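Side-chain contacts in glycoside Hydrolase (PDB 5TA0), which probably cleaves agarose-derived oligosaccharides as a family GH86 glycoside hydrolase of a gut bacterium, and is held here as an engineered variant with neoagarooctaose bound: residues P286-G290 with K291-R295; F501-E504 with T505-C509; G103-P107 with D108-R112; F370-K374 with S375-Y379. All blocks are in the same frame, centred on the assembly; numbering follows the deposited sequence.

Contact 1. Residues P286-G290 with K291-R295. With GAL (beta-D-galactopyranose), chain C; EDO (1,2-ethanediol), chain U.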
loop_
_atom_site.group_PDB
_atom_site.type_symbol
_atom_site.label_atom_id
_atom_site.label_comp_id
_atom_site.label_asym_id
_atom_site.label_seq_id
_atom_site.Cartn_x
_atom_site.Cartn_y
_atom_site.Cartn_z
ATOM N N PRO A 286 12.935 -1.006 -9.830
ATOM C CA PRO A 286 13.087 -1.054 -11.300
ATOM C C PRO A 286 14.509 -0.919 -11.811
ATOM O O PRO A 286 14.739 -1.227 -12.981
ATOM C CB PRO A 286 12.245 0.124 -11.774
ATOM C CG PRO A 286 12.271 1.072 -10.605
ATOM C CD PRO A 286 12.200 0.200 -9.404
ATOM N N CYS A 287 15.442 -0.482 -10.986
ATOM C CA CYS A 287 16.803 -0.204 -11.470
ATOM C C CYS A 287 17.795 -0.183 -10.312
ATOM O O CYS A 287 18.175 0.876 -9.829
ATOM C CB CYS A 287 16.821 1.114 -12.238
ATOM S SG CYS A 287 16.168 2.537 -11.357
ATOM N N LYS A 288 18.153 -1.373 -9.853
ATOM C CA LYS A 288 19.147 -1.531 -8.793
ATOM C C LYS A 288 20.364 -2.193 -9.411
ATOM O O LYS A 288 20.374 -3.409 -9.647
ATOM C CB LYS A 288 18.605 -2.353 -7.628
ATOM C CG LYS A 288 19.553 -2.407 -6.437
ATOM C CD LYS A 288 18.933 -3.127 -5.263
ATOM C CE LYS A 288 19.824 -3.093 -4.042
ATOM N NZ LYS A 288 21.033 -3.942 -4.196
ATOM N N ASP A 289 21.365 -1.373 -9.712
ATOM C CA ASP A 289 22.561 -1.824 -10.452
ATOM C C ASP A 289 22.152 -2.555 -11.742
ATOM O O ASP A 289 22.667 -3.649 -12.045
ATOM C CB ASP A 289 23.453 -2.720 -9.581
ATOM C CG ASP A 289 23.940 -2.030 -8.323
ATOM O OD1 ASP A 289 24.426 -0.877 -8.406
ATOM O OD2 ASP A 289 23.858 -2.661 -7.249
ATOM N N GLY A 290 21.196 -1.978 -12.470
ATOM C CA GLY A 290 20.706 -2.518 -13.726
ATOM C C GLY A 290 19.729 -3.686 -13.631
ATOM O O GLY A 290 19.272 -4.181 -14.664
ATOM N N LYS A 291 19.381 -4.089 -12.411
ATOM C CA LYS A 291 18.465 -5.201 -12.181
ATOM C C LYS A 291 17.050 -4.705 -11.879
ATOM O O LYS A 291 16.862 -3.600 -11.320
ATOM C CB LYS A 291 18.942 -6.061 -11.023
ATOM C CG LYS A 291 20.374 -6.572 -11.158
ATOM C CD LYS A 291 20.482 -7.673 -12.187
ATOM C CE LYS A 291 21.913 -8.203 -12.291
ATOM N NZ LYS A 291 22.132 -8.831 -13.620
ATOM N N GLN A 292 16.063 -5.495 -12.312
ATOM C CA GLN A 292 14.628 -5.185 -12.151
ATOM C C GLN A 292 13.970 -6.199 -11.226
ATOM O O GLN A 292 13.687 -7.328 -11.637
ATOM C CB GLN A 292 13.909 -5.210 -13.504
ATOM C CG GLN A 292 13.863 -3.880 -14.251
ATOM C CD GLN A 292 13.189 -3.957 -15.612
ATOM O OE1 GLN A 292 12.007 -3.609 -15.779
ATOM N NE2 GLN A 292 13.940 -4.408 -16.609
ATOM N N MET A 293 13.732 -5.796 -9.976
ATOM C CA MET A 293 13.185 -6.688 -8.955
ATOM C C MET A 293 11.871 -6.110 -8.449
ATOM O O MET A 293 11.843 -5.142 -7.674
ATOM C CB MET A 293 14.171 -6.881 -7.810
ATOM C CG MET A 293 15.423 -7.616 -8.257
ATOM S SD MET A 293 16.751 -7.560 -7.054
ATOM C CE MET A 293 17.294 -5.895 -7.369
ATOM N N TYR A 294 10.780 -6.690 -8.931
ATOM C CA TYR A 294 9.436 -6.152 -8.700
ATOM C C TYR A 294 8.685 -6.847 -7.590
ATOM O O TYR A 294 8.827 -8.057 -7.371
ATOM C CB TYR A 294 8.621 -6.234 -9.987
ATOM C CG TYR A 294 9.137 -5.243 -11.012
ATOM C CD1 TYR A 294 9.039 -3.877 -10.789
ATOM C CD2 TYR A 294 9.784 -5.655 -12.170
ATOM C CE1 TYR A 294 9.541 -2.962 -11.681
ATOM C CE2 TYR A 294 10.278 -4.734 -13.065
ATOM C CZ TYR A 294 10.161 -3.398 -12.833
ATOM O OH TYR A 294 10.645 -2.465 -13.709
ATOM N N ARG A 295 7.901 -6.048 -6.875
ATOM C CA ARG A 295 6.849 -6.534 -5.999
ATOM C C ARG A 295 5.503 -6.564 -6.743
ATOM O O ARG A 295 4.683 -7.472 -6.520
ATOM C CB ARG A 295 6.734 -5.645 -4.776
ATOM C CG ARG A 295 7.993 -5.610 -3.923
ATOM C CD ARG A 295 7.781 -4.831 -2.644
ATOM N NE ARG A 295 9.014 -4.736 -1.881
ATOM C CZ ARG A 295 9.413 -5.573 -0.925
ATOM N NH1 ARG A 295 8.668 -6.603 -0.524
ATOM N NH2 ARG A 295 10.592 -5.356 -0.355
HETATM C C1 GAL C . 20.549 -0.194 -1.009
HETATM C C2 GAL C . 19.859 1.133 -0.774
HETATM C C3 GAL C . 18.842 1.042 0.359
HETATM C C4 GAL C . 17.919 -0.152 0.159
HETATM C C5 GAL C . 18.750 -1.413 -0.036
HETATM C C6 GAL C . 17.880 -2.647 -0.171
HETATM O O1 GAL C . 21.418 -0.150 -2.157
HETATM O O2 GAL C . 20.805 2.141 -0.423
HETATM O O3 GAL C . 18.152 2.295 0.368
HETATM O O4 GAL C . 17.083 0.034 -0.993
HETATM O O5 GAL C . 19.564 -1.222 -1.203
HETATM O O6 GAL C . 18.699 -3.809 -0.314
HETATM C C1 EDO U . 11.042 -7.528 -5.200
HETATM O O1 EDO U . 10.450 -8.436 -4.300
HETATM C C2 EDO U . 12.124 -6.749 -4.502
HETATM O O2 EDO U . 11.841 -5.398 -4.765
#
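K288 and K291 face each other across a tight hairpin as an antiparallel hydrogen-bonded pair, and a type I' turn through D289 and G290 joins them. Two backbone bonds close the turn, K288 N to K291 O and K291 N to K288 O, each 3.0 Å long, with N-H...O angles of 169° and 155°. D289 and G290 both have positive phi, as this turn type requires.

Beside the pair, in the modelled conformer, the methyl CE of M293 rests against K288 CB (3.8 Å) and CD, the methionine side chain slanting across the lysine. K288 runs extended as far as CE, which puts that carbon 3.4 Å from O5 of a bound galactose; the lysine belongs to the glycan pocket, and H331 and Q329 hydrogen-bond the same sugar.

At the open end of the hairpin, Y294 OH sits 3.6 Å from P286 CB. In the conformer given for Q292, the Y294 hydroxyl donates to Q292 OE1 at 2.7 Å, in the amide plane and on a lone pair.

Further out, D332 accepts from the turn amides D289 N and G290 N. The hairpin directly follows strand 277-285 of the parallel barrel sheet, whose F285 pairs with M293, while C287 rests on L345 of helix 340-358.

Contact 2. Residues F501-E504 with T505-C509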
loop_
_atom_site.group_PDB
_atom_site.type_symbol
_atom_site.label_atom_id
_atom_site.label_comp_id
_atom_site.label_asym_id
_atom_site.label_seq_id
_atom_site.Cartn_x
_atom_site.Cartn_y
_atom_site.Cartn_z
ATOM N N PHE A 501 -8.390 -1.377 -27.903
ATOM C CA PHE A 501 -7.458 -0.406 -27.350
ATOM C C PHE A 501 -6.131 -1.110 -27.074
ATOM O O PHE A 501 -6.118 -2.210 -26.541
ATOM C CB PHE A 501 -8.027 0.174 -26.059
ATOM C CG PHE A 501 -7.142 1.203 -25.416
ATOM C CD1 PHE A 501 -6.326 0.871 -24.333
ATOM C CD2 PHE A 501 -7.124 2.501 -25.883
ATOM C CE1 PHE A 501 -5.515 1.820 -23.749
ATOM C CE2 PHE A 501 -6.310 3.458 -25.290
ATOM C CZ PHE A 501 -5.502 3.103 -24.227
ATOM N N THR A 502 -5.029 -0.480 -27.474
ATOM C CA THR A 502 -3.694 -0.994 -27.193
ATOM C C THR A 502 -3.165 -0.280 -25.949
ATOM O O THR A 502 -2.905 0.914 -25.978
ATOM C CB THR A 502 -2.744 -0.773 -28.371
ATOM O OG1 THR A 502 -3.256 -1.508 -29.495
ATOM C CG2 THR A 502 -1.339 -1.270 -28.060
ATOM N N LEU A 503 -3.018 -1.052 -24.877
ATOM C CA LEU A 503 -2.472 -0.521 -23.627
ATOM C C LEU A 503 -0.958 -0.666 -23.679
ATOM O O LEU A 503 -0.435 -1.749 -23.923
ATOM C CB LEU A 503 -3.071 -1.295 -22.458
ATOM C CG LEU A 503 -2.715 -0.801 -21.058
ATOM C CD1 LEU A 503 -3.063 0.641 -20.780
ATOM C CD2 LEU A 503 -3.421 -1.715 -20.069
ATOM N N GLU A 504 -0.258 0.438 -23.468
ATOM C CA GLU A 504 1.197 0.474 -23.596
ATOM C C GLU A 504 1.918 -0.290 -22.497
ATOM O O GLU A 504 1.303 -0.750 -21.533
ATOM C CB GLU A 504 1.704 1.908 -23.688
ATOM C CG GLU A 504 1.615 2.489 -25.100
ATOM C CD GLU A 504 2.493 1.745 -26.097
ATOM O OE1 GLU A 504 2.077 1.623 -27.261
ATOM O OE2 GLU A 504 3.555 1.248 -25.698
ATOM N N THR A 505 3.212 -0.490 -22.692
ATOM C CA THR A 505 4.075 -1.205 -21.759
ATOM C C THR A 505 3.927 -0.631 -20.341
ATOM O O THR A 505 4.102 0.564 -20.128
ATOM C CB THR A 505 5.525 -1.041 -22.202
ATOM O OG1 THR A 505 5.647 -1.600 -23.514
ATOM C CG2 THR A 505 6.482 -1.689 -21.260
ATOM N N GLU A 506 3.567 -1.491 -19.395
ATOM C CA GLU A 506 3.409 -1.067 -17.978
ATOM C C GLU A 506 2.478 0.144 -17.805
ATOM O O GLU A 506 2.604 0.900 -16.837
ATOM C CB GLU A 506 4.779 -0.831 -17.321
ATOM C CG GLU A 506 5.617 -2.073 -17.175
ATOM C CD GLU A 506 6.960 -1.769 -16.559
ATOM O OE1 GLU A 506 7.830 -1.207 -17.281
ATOM O OE2 GLU A 506 7.151 -2.028 -15.349
ATOM N N ALA A 507 1.519 0.335 -18.715
ATOM C CA ALA A 507 0.711 1.516 -18.745
ATOM C C ALA A 507 -0.621 1.308 -18.009
ATOM O O ALA A 507 -0.990 0.178 -17.648
ATOM C CB ALA A 507 0.459 1.955 -20.197
ATOM N N THR A 508 -1.319 2.414 -17.802
ATOM C CA THR A 508 -2.671 2.379 -17.231
ATOM C C THR A 508 -3.583 3.192 -18.108
ATOM O O THR A 508 -3.179 4.273 -18.606
ATOM C CB THR A 508 -2.666 2.968 -15.799
ATOM O OG1 THR A 508 -1.675 2.313 -15.015
ATOM C CG2 THR A 508 -4.007 2.797 -15.102
ATOM N N CYS A 509 -4.824 2.734 -18.293
ATOM C CA CYS A 509 -5.856 3.592 -18.821
ATOM C C CYS A 509 -7.041 3.671 -17.860
ATOM O O CYS A 509 -7.333 2.710 -17.137
ATOM C CB CYS A 509 -6.343 3.163 -20.208
ATOM S SG CYS A 509 -7.039 1.497 -20.329
#
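F501 and the CD1 branch of L503 both meet C509, just beyond the turn, and carry the buried side of this contact. L503 CD1 touches the methyl CB of A507 at 3.8 Å and C509 SG at 4.1 Å, so one branch of the leucine spans both residues. The F501 ring meets the same sulfur: CE1 is 3.8 Å from SG, and the sulfur lies 4.6 Å from the ring centroid, 46° off the normal, an oblique sulfur-aromatic contact. With chi1 at 59°, SG is set between the backbone N and the carbonyl carbon of C509, which directs it to the phenylalanine and leucine.

The turn end is looser and more polar. A type II turn from E504 to A507 is closed by A507 N donating to E504 O at 3.0 Å. E504 and T505 are partly exposed, and the carboxylate OE2 of E504 reaches T505 N only weakly, at 3.5 Å.

The chemistry is thus divided: apolar carbon and sulfur pack together on the buried side where strand 500-503 leads through the turn into strand 508-514, while backbone hydrogen bonding shapes the turn and E506's salt bridges to K348 of helix 340-358 and to K296 link it to the barrel domain.

Contact 3. Residues G103-P107 with D108-R112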
loop_
_atom_site.group_PDB
_atom_site.type_symbol
_atom_site.label_atom_id
_atom_site.label_comp_id
_atom_site.label_asym_id
_atom_site.label_seq_id
_atom_site.Cartn_x
_atom_site.Cartn_y
_atom_site.Cartn_z
ATOM N N GLY A 103 16.050 10.177 31.639
ATOM C CA GLY A 103 15.592 9.459 30.466
ATOM C C GLY A 103 14.152 9.623 30.061
ATOM O O GLY A 103 13.702 8.960 29.119
ATOM N N PHE A 104 13.417 10.510 30.735
ATOM C CA PHE A 104 12.053 10.851 30.338
ATOM C C PHE A 104 12.025 12.303 29.895
ATOM O O PHE A 104 12.699 13.166 30.484
ATOM C CB PHE A 104 11.081 10.682 31.498
ATOM C CG PHE A 104 10.760 9.244 31.825
ATOM C CD1 PHE A 104 9.513 8.721 31.519
ATOM C CD2 PHE A 104 11.687 8.406 32.424
ATOM C CE1 PHE A 104 9.188 7.395 31.803
ATOM C CE2 PHE A 104 11.368 7.076 32.692
ATOM C CZ PHE A 104 10.113 6.585 32.384
ATOM N N ALA A 105 11.212 12.581 28.894
ATOM C CA ALA A 105 10.886 13.978 28.514
ATOM C C ALA A 105 10.175 14.676 29.672
ATOM O O ALA A 105 9.283 14.105 30.319
ATOM C CB ALA A 105 10.006 14.009 27.267
ATOM N N ASP A 106 10.564 15.916 29.926
ATOM C CA ASP A 106 9.907 16.699 30.970
ATOM C C ASP A 106 8.454 16.984 30.597
ATOM O O ASP A 106 8.216 17.597 29.567
ATOM C CB ASP A 106 10.634 18.007 31.170
ATOM C CG ASP A 106 10.057 18.805 32.312
ATOM O OD1 ASP A 106 10.041 18.268 33.458
ATOM O OD2 ASP A 106 9.559 19.919 32.034
ATOM N N PRO A 107 7.483 16.556 31.434
ATOM C CA PRO A 107 6.093 16.816 31.021
ATOM C C PRO A 107 5.759 18.269 30.821
ATOM O O PRO A 107 5.001 18.600 29.907
ATOM C CB PRO A 107 5.277 16.176 32.146
ATOM C CG PRO A 107 6.145 15.083 32.676
ATOM C CD PRO A 107 7.546 15.622 32.567
ATOM N N ASP A 108 6.312 19.163 31.635
ATOM C CA ASP A 108 6.013 20.598 31.487
ATOM C C ASP A 108 6.597 21.173 30.209
ATOM O O ASP A 108 5.926 21.899 29.483
ATOM C CB ASP A 108 6.560 21.387 32.679
ATOM C CG ASP A 108 5.845 21.093 33.965
ATOM O OD1 ASP A 108 4.613 20.906 33.980
ATOM O OD2 ASP A 108 6.529 21.080 35.008
ATOM N N ASP A 109 7.860 20.875 29.918
ATOM C CA ASP A 109 8.468 21.399 28.713
ATOM C C ASP A 109 7.805 20.796 27.466
ATOM O O ASP A 109 7.598 21.481 26.458
ATOM C CB ASP A 109 9.959 21.158 28.655
ATOM C CG ASP A 109 10.626 22.033 27.637
ATOM O OD1 ASP A 109 10.409 23.287 27.662
ATOM O OD2 ASP A 109 11.392 21.538 26.794
ATOM N N LEU A 110 7.444 19.532 27.546
ATOM C CA LEU A 110 6.709 18.912 26.435
ATOM C C LEU A 110 5.374 19.600 26.188
ATOM O O LEU A 110 5.031 19.924 25.055
ATOM C CB LEU A 110 6.525 17.428 26.722
ATOM C CG LEU A 110 5.873 16.584 25.633
ATOM C CD1 LEU A 110 6.536 16.748 24.261
ATOM C CD2 LEU A 110 5.931 15.131 26.050
ATOM N N ALA A 111 4.627 19.851 27.256
ATOM C CA ALA A 111 3.369 20.597 27.117
ATOM C C ALA A 111 3.608 21.990 26.504
ATOM O O ALA A 111 2.816 22.431 25.652
ATOM C CB ALA A 111 2.652 20.712 28.451
ATOM N N ARG A 112 4.685 22.658 26.897
ATOM C CA ARG A 112 4.995 23.994 26.391
ATOM C C ARG A 112 5.318 23.991 24.897
ATOM O O ARG A 112 4.796 24.812 24.136
ATOM C CB ARG A 112 6.150 24.608 27.181
ATOM C CG ARG A 112 6.420 26.065 26.848
ATOM C CD ARG A 112 7.707 26.565 27.497
ATOM N NE ARG A 112 8.906 25.804 27.125
ATOM C CZ ARG A 112 9.662 26.044 26.051
ATOM N NH1 ARG A 112 9.330 27.021 25.214
ATOM N NH2 ARG A 112 10.744 25.313 25.805
HETATM O O HOH W 1 7.303 18.374 34.319
#
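D106 turns its carboxylate back over the first turn of helix 107-123, where OD2 accepts from D109 N at 2.9 Å. This is an N-cap bond: CG lies anti to the D106 backbone nitrogen (chi1 -176°), which swings the group toward the helix start. The amide comes to the anti side of OD2, 32° out of the carboxylate plane. The other oxygen, OD1, accepts from a water that in turn takes the D108 amide, so the carboxylate serves two helix-start N-H groups, one directly and one through water.

D109 is directed away from the cap, toward R112. In the conformer given, the arginine grips it side-on, NE and NH2 both reaching OD1, with NH2 at 2.8 Å on the syn lone pair and OD1 in the guanidinium plane. The second oxygen of D109, OD2, is held by K96 N. On the inner side, L110 CB packs 3.3 Å from D106 O, the carbonyl that accepts L110 N, and A105 CB lies near L110 CD2.

An alanine at D106 would keep its backbone bond to L110 but would probably leave D109 N without its capping acceptor and fray the helix start.

D106 OD2 and D108 OD2 are 4.4 Å apart; their likely mutual repulsion is probably eased by the positive end of the helix dipole and by the N-H groups of D109 and, through water, D108.

Contact 4. Residues F370-K374 with S375-Y379. With GAL (beta-D-galactopyranose), chain B; AAL (3,6-anhydro-alpha-L-galactopyranose), chain D.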
loop_
_atom_site.group_PDB
_atom_site.type_symbol
_atom_site.label_atom_id
_atom_site.label_comp_id
_atom_site.label_asym_id
_atom_site.label_seq_id
_atom_site.Cartn_x
_atom_site.Cartn_y
_atom_site.Cartn_z
ATOM N N PHE A 370 4.245 7.119 -1.910
ATOM C CA PHE A 370 5.299 7.952 -1.363
ATOM C C PHE A 370 5.648 9.061 -2.341
ATOM O O PHE A 370 6.503 8.941 -3.207
ATOM C CB PHE A 370 6.529 7.188 -0.900
ATOM C CG PHE A 370 7.464 8.065 -0.132
ATOM C CD1 PHE A 370 7.023 8.724 1.020
ATOM C CD2 PHE A 370 8.746 8.328 -0.596
ATOM C CE1 PHE A 370 7.858 9.563 1.726
ATOM C CE2 PHE A 370 9.592 9.155 0.126
ATOM C CZ PHE A 370 9.141 9.794 1.278
ATOM N N ALA A 371 4.930 10.148 -2.167
ATOM C CA ALA A 371 5.146 11.387 -2.887
ATOM C C ALA A 371 4.911 12.489 -1.874
ATOM O O ALA A 371 3.826 12.535 -1.259
ATOM C CB ALA A 371 4.163 11.509 -4.025
ATOM N N MET A 372 5.917 13.328 -1.646
ATOM C CA MET A 372 5.812 14.466 -0.720
ATOM C C MET A 372 5.519 15.716 -1.529
ATOM O O MET A 372 5.719 15.723 -2.750
ATOM C CB MET A 372 7.091 14.581 0.076
ATOM C CG MET A 372 7.324 13.350 0.956
ATOM S SD MET A 372 8.646 13.518 2.178
ATOM C CE MET A 372 7.786 14.532 3.377
ATOM N N LEU A 373 5.061 16.787 -0.900
ATOM C CA LEU A 373 4.736 17.985 -1.662
ATOM C C LEU A 373 5.973 18.630 -2.269
ATOM O O LEU A 373 6.004 18.889 -3.471
ATOM C CB LEU A 373 4.006 19.006 -0.771
ATOM C CG LEU A 373 3.584 20.304 -1.481
ATOM C CD1 LEU A 373 2.503 20.022 -2.479
ATOM C CD2 LEU A 373 3.102 21.338 -0.466
ATOM N N LYS A 374 6.972 18.877 -1.439
ATOM C CA LYS A 374 8.109 19.717 -1.831
ATOM C C LYS A 374 9.418 19.315 -1.178
ATOM O O LYS A 374 10.463 19.273 -1.831
ATOM C CB LYS A 374 7.796 21.192 -1.506
ATOM C CG LYS A 374 8.902 22.166 -1.926
ATOM C CD LYS A 374 8.601 23.638 -1.685
ATOM C CE LYS A 374 7.441 24.137 -2.513
ATOM N NZ LYS A 374 7.154 25.582 -2.273
ATOM N N SER A 375 9.395 19.079 0.125
ATOM C CA SER A 375 10.567 18.599 0.859
ATOM C C SER A 375 11.851 19.360 0.503
ATOM O O SER A 375 12.865 18.755 0.177
ATOM C CB SER A 375 10.738 17.100 0.628
ATOM O OG SER A 375 9.567 16.456 1.116
ATOM N N GLU A 376 11.781 20.687 0.593
ATOM C CA GLU A 376 12.936 21.579 0.423
ATOM C C GLU A 376 14.093 21.177 1.335
ATOM O O GLU A 376 15.256 21.210 0.937
ATOM C CB GLU A 376 12.515 23.016 0.742
ATOM C CG GLU A 376 13.552 24.065 0.393
ATOM C CD GLU A 376 13.297 24.704 -0.956
ATOM O OE1 GLU A 376 14.259 25.225 -1.555
ATOM O OE2 GLU A 376 12.130 24.707 -1.416
ATOM N N TRP A 377 13.766 20.761 2.554
ATOM C CA TRP A 377 14.750 20.263 3.526
ATOM C C TRP A 377 15.602 19.104 2.993
ATOM O O TRP A 377 16.681 18.834 3.521
ATOM C CB TRP A 377 14.064 19.809 4.859
ATOM C CG TRP A 377 12.973 18.809 4.642
ATOM C CD1 TRP A 377 11.611 19.066 4.641
ATOM C CD2 TRP A 377 13.104 17.406 4.363
ATOM N NE1 TRP A 377 10.934 17.934 4.364
ATOM C CE2 TRP A 377 11.799 16.899 4.179
ATOM C CE3 TRP A 377 14.185 16.529 4.238
ATOM C CZ2 TRP A 377 11.559 15.550 3.896
ATOM C CZ3 TRP A 377 13.941 15.178 3.937
ATOM C CH2 TRP A 377 12.629 14.716 3.773
ATOM N N GLY A 378 15.109 18.398 1.974
ATOM C CA GLY A 378 15.804 17.274 1.391
ATOM C C GLY A 378 16.755 17.652 0.272
ATOM O O GLY A 378 17.407 16.759 -0.281
ATOM N N TYR A 379 16.809 18.933 -0.083
ATOM C CA TYR A 379 17.792 19.431 -1.070
ATOM C C TYR A 379 19.144 19.588 -0.412
ATOM O O TYR A 379 19.253 20.240 0.621
ATOM C CB TYR A 379 17.363 20.769 -1.656
ATOM C CG TYR A 379 18.356 21.277 -2.673
ATOM C CD1 TYR A 379 18.377 20.730 -3.945
ATOM C CD2 TYR A 379 19.276 22.276 -2.354
ATOM C CE1 TYR A 379 19.282 21.142 -4.886
ATOM C CE2 TYR A 379 20.190 22.719 -3.318
ATOM C CZ TYR A 379 20.184 22.126 -4.580
ATOM O OH TYR A 379 21.089 22.553 -5.581
HETATM C C1 GAL B . 11.011 13.858 7.032
HETATM C C2 GAL B . 10.340 15.048 7.724
HETATM C C3 GAL B . 11.278 16.256 7.840
HETATM C C4 GAL B . 12.623 15.822 8.410
HETATM C C5 GAL B . 13.180 14.671 7.576
HETATM C C6 GAL B . 14.537 14.172 8.066
HETATM O O2 GAL B . 9.177 15.381 6.966
HETATM O O3 GAL B . 10.664 17.298 8.621
HETATM O O4 GAL B . 12.451 15.349 9.756
HETATM O O5 GAL B . 12.271 13.560 7.618
HETATM O O6 GAL B . 14.986 13.070 7.258
HETATM C C1 AAL D . 10.744 8.961 5.323
HETATM C C2 AAL D . 10.498 9.055 6.843
HETATM C C3 AAL D . 9.851 10.372 7.236
HETATM C C4 AAL D . 10.645 11.520 6.653
HETATM C C5 AAL D . 10.289 11.368 5.208
HETATM C C6 AAL D . 8.816 11.118 5.280
HETATM O O2 AAL D . 11.728 8.954 7.568
HETATM O O3 AAL D . 8.601 10.482 6.546
HETATM O O4 AAL D . 10.105 12.763 7.147
HETATM O O5 AAL D . 10.917 10.211 4.650
HETATM O O HOH W 2 10.155 26.882 -1.386
#
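The chain passes from M372 through K374 into a short 3-10 turn at 376-378, with S375 at positive phi (46°) and its carbonyl O accepting G378 N at 2.9 Å. That reversal brings M372, S375 and W377 together. M372 is bent at its last torsion (chi3 77°), which carries CE to the edge of the indole, in its plane and 3.9 Å from W377 CZ2. The sulfur lies 5.3 Å from the centroid of the six-membered ring, also at the edge, a Met-aromatic contact. S375 OG sits 3.3 Å from M372 SD, and S375 CB lies over one face of the indole.

The opposite face of W377 carries a galactose, with CZ2 3.6 Å from C1 of the sugar and C3 and C5 also over the rings, a CH-pi platform. A leucine in place of W377 would probably lose the broad face under this galactose and leave M372 CE without its indole edge.

K374 and E376 lie side by side on the far side of the turn. In the modelled conformer E376 OE2 accepts from a water at 2.9 Å, which K374 NZ also reaches, weakly; their stronger partners are N64 for the lysine and Y405 and R394 for the glutamate.

All three pocket residues thus form a sugar-binding subsite of the kind characteristic of glycoside hydrolases: W377 provides the stacking platform, with F370 and M372 lining the neighbouring anhydrogalactose.

Along the chain the order is contact 3, contact 1, contact 4, contact 2. Contacts 1 and 4 both follow strands of the parallel barrel sheet, 277-285 and 364-369, and both supply glycan-pocket residues; their centres are 24 Å apart, and each touches a different galactose, consistent with a cleft that takes an extended agarose oligosaccharide. Contact 3, on helix 107-123, lies outside this cleft, its centre 30 Å from that of contact 4. Contact 2 belongs to the beta-sandwich, 55 Å from contact 3 between centres and on the opposite side of the chain's centre. It nevertheless meets contact 1, where Y294 OH is 3.9 Å from E506 OE2, a packing touch where the sandwich meets the barrel.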